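Tryptophan halogenase (Shewanella frigidimarina, PDB 2PYX) probably acts as a flavin-dependent monooxygenase of the tryptophan halogenase family, binding FAD on a Rossmann-type domain to support halogenation of an aromatic substrate. Local coordinates at residues A[430-433]-A[434-438]; A[507-511]-A[512-516]. One frame throughout, in Å; residues are numbered along the deposited sequence.

How the contacts relate
Both contacts show how a chain turns out of a loop into a helix, and each places a proline near that start, yet the two solve the problem differently. Contact 1, at the surface, opens helix 434-443 with Pro433 itself at the N-cap, and a glutamine side chain reaches back to a loop carbonyl. Contact 2, partly buried, opens helix 511-520 with a threonine N-cap and a reciprocal capping box closed by a glutamate. They share no helix or strand; the centres of contact 1 and contact 2 are about 43 Å apart, on opposite sides of the chain's centre. In contact 2 the side chain of Asn511 lies about 8 Å from that of Lys89, the predicted active-site residue; contact 1 is away from the annotated sites.

Contact 1: A[430-433]-A[434-438]; sequences NSIP and DSLQA
Gln437 holds two successive carbonyls, those of Ile432 and Pro433, with its side-chain and backbone N-H groups. The amide of Gln437 turns back against the direction of the chain, and its NE2 donates to Ile432 O at 2.8 Å with an N-H...O angle of 156°. The acceptor lies close to the plane of the glutamine amide, whereas the donor stands 30° out of the carbonyl plane of Ile432, so the amide approaches that carbonyl obliquely. The backbone Gln437 N donates to Pro433 O at 2.9 Å, the first i to i+4 bond of the helix. Pro433 occupies the N-cap, where its side chain has no hydroxyl or carboxylate to accept from the first-turn amides.

Apolar contacts fill in around these bonds. The CG2 branch of Ile432, anti to its own nitrogen, points to the helix and meets Gln437 CG at 3.4 Å; the methylene part of the glutamine thus packs on the isoleucine while its amide holds the carbonyl of the same residue. The same methyl lies 4.0 Å from Leu436 CD2, and the ring atom Pro433 CD stands 4.4 Å from Leu436 CB, a looser touch.

The turn lies at the surface, joining the loop after helix 421-425 to helix 434-443. Helix 383-413 packs against it: Pro433 and Leu436 touch Asp406, Leu436 also reaches Lys409, and the hydroxyl of Ser435 is hydrogen-bonded to the Asp406 carboxylate.

Contact 2: A[507-511]-A[512-516]; sequences NLPTN and RELLD
Glu513 OE2 is gripped by two donors: the backbone N of Thr510, which donates to it at 2.8 Å, and a water that donates to it at 2.7 Å. Thr510 N approaches on the anti lone pair, the one turned away from the other carboxylate oxygen, with an N-H...O angle of 158°. The water also donates a weak, long bond to Leu508 O, linking the carboxylate to the loop one residue before Pro509. Two donors on one oxygen would be expected to stabilise the negative charge there.

The return half of the exchange runs from Glu513 N to Thr510 OG1, 3.2 Å away. The Thr510 hydroxyl sits between its own backbone nitrogen and carbonyl carbon (chi1 65°), which turns OG1 to the first turn of the helix. The two side chains cross at about a right angle. Glu513 has an unusual first torsion, 103°, with the chain extended beyond CG, and this brings OE2 back to the backbone N of Thr510.

Apolar groups pad the start of the helix. Pro509 CB rests on Glu513 CG at 3.5 Å, and the adjoining ring atom, Pro509 CG, meets Leu514 CB at 3.7 Å, the proline and leucine side chains crossing obliquely. Leu514 also packs on Phe88 of strand 87-95, and Leu515 on Ser87 and Phe88. Asn511 ND2 is held by Ile270 O and Ser272 OG, its side chain about 8 Å from that of Lys89, the predicted active-site residue.

The Thr510 side chain accepts from Glu513 N and the Glu513 side chain from Thr510 N: this exchange is a capping box, here opening helix 511-520.

Contact 1: A[430-433]-A[434-438]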
ATOM      1  N   ASN A 430       7.754 -15.543  20.573  1.00 11.12           N
ATOM      2  CA  ASN A 430       8.537 -14.326  20.779  1.00 12.83           C
ATOM      3  C   ASN A 430       8.575 -13.435  19.563  1.00 11.77           C
ATOM      4  O   ASN A 430       9.065 -12.311  19.657  1.00 15.22           O
ATOM      5  CB  ASN A 430       9.985 -14.602  21.289  1.00 15.73           C
ATOM      6  CG  ASN A 430      11.006 -15.054  20.173  1.00 19.97           C
ATOM      7  OD1 ASN A 430      10.662 -15.810  19.253  1.00 13.75           O
ATOM      8  ND2 ASN A 430      12.303 -14.642  20.326  1.00 19.34           N
ATOM      9  N   SER A 431       8.073 -13.932  18.431  1.00  9.99           N
ATOM     10  CA  SER A 431       8.011 -13.182  17.193  1.00  8.46           C
ATOM     11  C   SER A 431       6.607 -12.696  16.874  1.00  8.47           C
ATOM     12  O   SER A 431       6.425 -12.054  15.852  1.00  8.09           O
ATOM     13  CB  SER A 431       8.532 -14.039  16.017  1.00  7.91           C
ATOM     14  OG  SER A 431       7.582 -14.998  15.564  1.00  8.92           O
ATOM     15  N   ILE A 432       5.634 -13.007  17.737  1.00  9.25           N
ATOM     16  CA  ILE A 432       4.221 -12.688  17.502  1.00  8.51           C
ATOM     17  C   ILE A 432       3.782 -11.590  18.464  1.00  7.96           C
ATOM     18  O   ILE A 432       3.831 -11.801  19.669  1.00 10.49           O
ATOM     19  CB  ILE A 432       3.334 -13.894  17.726  1.00  8.40           C
ATOM     20  CG1 ILE A 432       3.774 -15.068  16.837  1.00  8.41           C
ATOM     21  CG2 ILE A 432       1.884 -13.470  17.402  1.00 10.21           C
ATOM     22  CD1 ILE A 432       3.107 -16.375  17.107  1.00 11.94           C
ATOM     23  N   PRO A 433       3.388 -10.421  17.932  1.00  8.25           N
ATOM     24  CA  PRO A 433       2.917  -9.366  18.847  1.00 10.11           C
ATOM     25  C   PRO A 433       1.806  -9.820  19.787  1.00  9.49           C
ATOM     26  O   PRO A 433       0.965 -10.591  19.378  1.00  9.31           O
ATOM     27  CB  PRO A 433       2.490  -8.259  17.907  1.00 11.66           C
ATOM     28  CG  PRO A 433       3.299  -8.479  16.656  1.00 10.92           C
ATOM     29  CD  PRO A 433       3.410  -9.956  16.543  1.00  9.94           C
ATOM     30  N   ASP A 434       1.809  -9.323  21.018  1.00 11.79           N
ATOM     31  CA  ASP A 434       0.785  -9.724  21.948  1.00  9.81           C
ATOM     32  C   ASP A 434      -0.603  -9.426  21.400  1.00  9.57           C
ATOM     33  O   ASP A 434      -1.527 -10.201  21.634  1.00 10.94           O
ATOM     34  CB  ASP A 434       0.930  -8.949  23.263  1.00 13.36           C
ATOM     35  CG  ASP A 434       2.152  -9.310  24.033  1.00 17.97           C
ATOM     36  OD1 ASP A 434       2.756 -10.381  23.808  1.00 23.29           O
ATOM     37  OD2 ASP A 434       2.468  -8.491  24.944  1.00 24.99           O
ATOM     38  N   SER A 435      -0.770  -8.293  20.718  1.00  9.99           N
ATOM     39  CA  SER A 435      -2.081  -7.947  20.158  1.00  9.84           C
ATOM     40  C   SER A 435      -2.560  -9.017  19.170  1.00 10.37           C
ATOM     41  O   SER A 435      -3.752  -9.423  19.157  1.00 12.40           O
ATOM     42  CB  SER A 435      -2.008  -6.568  19.492  1.00 12.26           C
ATOM     43  OG  SER A 435      -0.891  -6.521  18.613  1.00 11.46           O
ATOM     44  N   LEU A 436      -1.640  -9.512  18.349  1.00  9.01           N
ATOM     45  CA  LEU A 436      -1.987 -10.564  17.379  1.00  8.84           C
ATOM     46  C   LEU A 436      -2.205 -11.890  18.077  1.00  8.11           C
ATOM     47  O   LEU A 436      -3.096 -12.661  17.696  1.00  9.48           O
ATOM     48  CB  LEU A 436      -0.895 -10.719  16.328  1.00  7.96           C
ATOM     49  CG  LEU A 436      -1.171 -11.760  15.228  1.00 10.64           C
ATOM     50  CD1 LEU A 436      -2.470 -11.522  14.451  1.00  9.92           C
ATOM     51  CD2 LEU A 436      -0.018 -11.799  14.257  1.00 10.80           C
ATOM     52  N   GLN A 437      -1.403 -12.204  19.087  1.00  7.57           N
ATOM     53  CA  GLN A 437      -1.630 -13.447  19.845  1.00 10.49           C
ATOM     54  C   GLN A 437      -3.067 -13.478  20.388  1.00 10.31           C
ATOM     55  O   GLN A 437      -3.719 -14.518  20.375  1.00 10.09           O
ATOM     56  CB  GLN A 437      -0.636 -13.567  20.991  1.00 12.32           C
ATOM     57  CG  GLN A 437       0.799 -13.878  20.594  1.00 15.03           C
ATOM     58  CD  GLN A 437       1.743 -14.080  21.784  1.00 19.45           C
ATOM     59  OE1 GLN A 437       1.348 -14.627  22.817  1.00 24.80           O
ATOM     60  NE2 GLN A 437       2.986 -13.650  21.639  1.00 18.64           N
ATOM     61  N   ALA A 438      -3.537 -12.336  20.884  1.00  9.16           N
ATOM     62  CA  ALA A 438      -4.896 -12.287  21.429  1.00  9.53           C
ATOM     63  C   ALA A 438      -5.927 -12.577  20.359  1.00  8.74           C
ATOM     64  O   ALA A 438      -6.922 -13.292  20.577  1.00  9.86           O
ATOM     65  CB  ALA A 438      -5.175 -10.963  22.097  1.00 11.23           C
TER

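Contact 2: A[507-511]-A[512-516]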
ATOM      1  N   ASN A 507     -18.688 -10.566 -19.420  1.00 16.72           N
ATOM      2  CA  ASN A 507     -18.723  -9.239 -19.984  1.00 18.00           C
ATOM      3  C   ASN A 507     -17.439  -8.412 -19.848  1.00 19.56           C
ATOM      4  O   ASN A 507     -17.166  -7.538 -20.670  1.00 21.01           O
ATOM      5  CB  ASN A 507     -19.959  -8.580 -19.432  1.00 18.37           C
ATOM      6  CG  ASN A 507     -21.229  -9.179 -20.053  1.00 21.44           C
ATOM      7  OD1 ASN A 507     -21.493  -8.957 -21.252  1.00 23.54           O
ATOM      8  ND2 ASN A 507     -21.969  -9.999 -19.284  1.00 16.69           N
ATOM      9  N   LEU A 508     -16.605  -8.724 -18.861  1.00 16.48           N
ATOM     10  CA  LEU A 508     -15.404  -7.909 -18.633  1.00 16.18           C
ATOM     11  C   LEU A 508     -14.270  -8.270 -19.584  1.00 14.82           C
ATOM     12  O   LEU A 508     -14.134  -9.427 -20.008  1.00 16.00           O
ATOM     13  CB  LEU A 508     -14.917  -8.068 -17.179  1.00 14.45           C
ATOM     14  CG  LEU A 508     -15.742  -7.403 -16.077  1.00 14.02           C
ATOM     15  CD1 LEU A 508     -15.366  -7.957 -14.695  1.00 18.74           C
ATOM     16  CD2 LEU A 508     -15.613  -5.895 -16.102  1.00 16.45           C
ATOM     17  N   PRO A 509     -13.456  -7.265 -19.960  1.00 15.27           N
ATOM     18  CA  PRO A 509     -12.315  -7.496 -20.816  1.00 16.60           C
ATOM     19  C   PRO A 509     -11.125  -8.038 -20.037  1.00 16.45           C
ATOM     20  O   PRO A 509     -11.058  -7.871 -18.799  1.00 14.12           O
ATOM     21  CB  PRO A 509     -11.972  -6.100 -21.296  1.00 15.95           C
ATOM     22  CG  PRO A 509     -12.372  -5.196 -20.150  1.00 15.60           C
ATOM     23  CD  PRO A 509     -13.592  -5.839 -19.582  1.00 14.67           C
ATOM     24  N   THR A 510     -10.178  -8.623 -20.743  1.00 15.25           N
ATOM     25  CA  THR A 510      -8.871  -8.883 -20.148  1.00 17.12           C
ATOM     26  C   THR A 510      -8.147  -7.557 -19.916  1.00 16.88           C
ATOM     27  O   THR A 510      -8.464  -6.516 -20.500  1.00 16.23           O
ATOM     28  CB  THR A 510      -7.985  -9.749 -21.023  1.00 18.30           C
ATOM     29  OG1 THR A 510      -7.668  -9.043 -22.228  1.00 19.95           O
ATOM     30  CG2 THR A 510      -8.636 -11.070 -21.330  1.00 19.32           C
ATOM     31  N   ASN A 511      -7.135  -7.587 -19.053  1.00 15.27           N
ATOM     32  CA  ASN A 511      -6.410  -6.380 -18.778  1.00 15.83           C
ATOM     33  C   ASN A 511      -5.781  -5.784 -20.010  1.00 15.48           C
ATOM     34  O   ASN A 511      -5.924  -4.598 -20.224  1.00 16.81           O
ATOM     35  CB  ASN A 511      -5.347  -6.633 -17.725  1.00 18.63           C
ATOM     36  CG  ASN A 511      -5.957  -6.999 -16.394  1.00 15.00           C
ATOM     37  OD1 ASN A 511      -6.737  -6.224 -15.835  1.00 16.45           O
ATOM     38  ND2 ASN A 511      -5.616  -8.172 -15.891  1.00 15.40           N
ATOM     39  N   ARG A 512      -5.100  -6.597 -20.818  1.00 17.69           N
ATOM     40  CA  ARG A 512      -4.434  -6.062 -22.004  1.00 20.10           C
ATOM     41  C   ARG A 512      -5.457  -5.531 -23.018  1.00 17.90           C
ATOM     42  O   ARG A 512      -5.260  -4.451 -23.566  1.00 19.23           O
ATOM     43  CB  ARG A 512      -3.478  -7.063 -22.667  1.00 22.47           C
ATOM     44  CG  ARG A 512      -2.548  -6.320 -23.638  1.00 23.91           C
ATOM     45  CD  ARG A 512      -1.391  -7.139 -24.123  1.00 32.10           C
ATOM     46  NE  ARG A 512      -0.387  -7.495 -23.121  1.00 30.18           N
ATOM     47  CZ  ARG A 512       0.586  -6.701 -22.675  1.00 25.18           C
ATOM     48  NH1 ARG A 512       0.656  -5.421 -23.013  1.00 29.66           N
ATOM     49  NH2 ARG A 512       1.464  -7.186 -21.809  1.00 29.49           N
ATOM     50  N   GLU A 513      -6.539  -6.258 -23.257  1.00 17.14           N
ATOM     51  CA  GLU A 513      -7.523  -5.752 -24.227  1.00 20.10           C
ATOM     52  C   GLU A 513      -8.109  -4.399 -23.785  1.00 19.44           C
ATOM     53  O   GLU A 513      -8.292  -3.503 -24.613  1.00 19.67           O
ATOM     54  CB  GLU A 513      -8.558  -6.826 -24.612  1.00 23.16           C
ATOM     55  CG  GLU A 513      -9.923  -6.792 -24.029  1.00 26.96           C
ATOM     56  CD  GLU A 513     -10.707  -8.058 -24.367  1.00 28.91           C
ATOM     57  OE1 GLU A 513     -10.974  -8.320 -25.577  1.00 36.19           O
ATOM     58  OE2 GLU A 513     -11.078  -8.793 -23.430  1.00 23.56           O
ATOM     59  N   LEU A 514      -8.310  -4.221 -22.471  1.00 17.25           N
ATOM     60  CA  LEU A 514      -8.811  -2.967 -21.929  1.00 15.91           C
ATOM     61  C   LEU A 514      -7.763  -1.856 -22.051  1.00 16.18           C
ATOM     62  O   LEU A 514      -8.064  -0.766 -22.541  1.00 20.96           O
ATOM     63  CB  LEU A 514      -9.275  -3.148 -20.468  1.00 16.62           C
ATOM     64  CG  LEU A 514      -9.732  -1.878 -19.778  1.00 13.49           C
ATOM     65  CD1 LEU A 514     -10.854  -1.181 -20.602  1.00 14.55           C
ATOM     66  CD2 LEU A 514     -10.190  -2.123 -18.332  1.00 15.68           C
ATOM     67  N   LEU A 515      -6.540  -2.135 -21.613  1.00 15.76           N
ATOM     68  CA  LEU A 515      -5.480  -1.156 -21.658  1.00 17.50           C
ATOM     69  C   LEU A 515      -5.194  -0.718 -23.093  1.00 17.85           C
ATOM     70  O   LEU A 515      -4.900   0.451 -23.325  1.00 19.11           O
ATOM     71  CB  LEU A 515      -4.236  -1.694 -20.955  1.00 17.20           C
ATOM     72  CG  LEU A 515      -4.381  -1.816 -19.434  1.00 18.06           C
ATOM     73  CD1 LEU A 515      -3.200  -2.609 -18.872  1.00 20.45           C
ATOM     74  CD2 LEU A 515      -4.462  -0.458 -18.753  1.00 22.13           C
ATOM     75  N   ASP A 516      -5.313  -1.632 -24.058  1.00 18.43           N
ATOM     76  CA  ASP A 516      -5.161  -1.228 -25.465  1.00 20.19           C
ATOM     77  C   ASP A 516      -6.174  -0.145 -25.852  1.00 19.21           C
ATOM     78  O   ASP A 516      -5.834   0.824 -26.550  1.00 21.58           O
ATOM     79  CB  ASP A 516      -5.331  -2.424 -26.391  1.00 21.99           C
ATOM     80  CG  ASP A 516      -4.145  -3.356 -26.388  1.00 22.93           C
ATOM     81  OD1 ASP A 516      -3.034  -2.996 -25.922  1.00 25.12           O
ATOM     82  OD2 ASP A 516      -4.339  -4.487 -26.875  1.00 27.38           O
TER
HETATM   83  O   HOH W   1     -12.806 -10.785 -22.776  1.00 28.04           O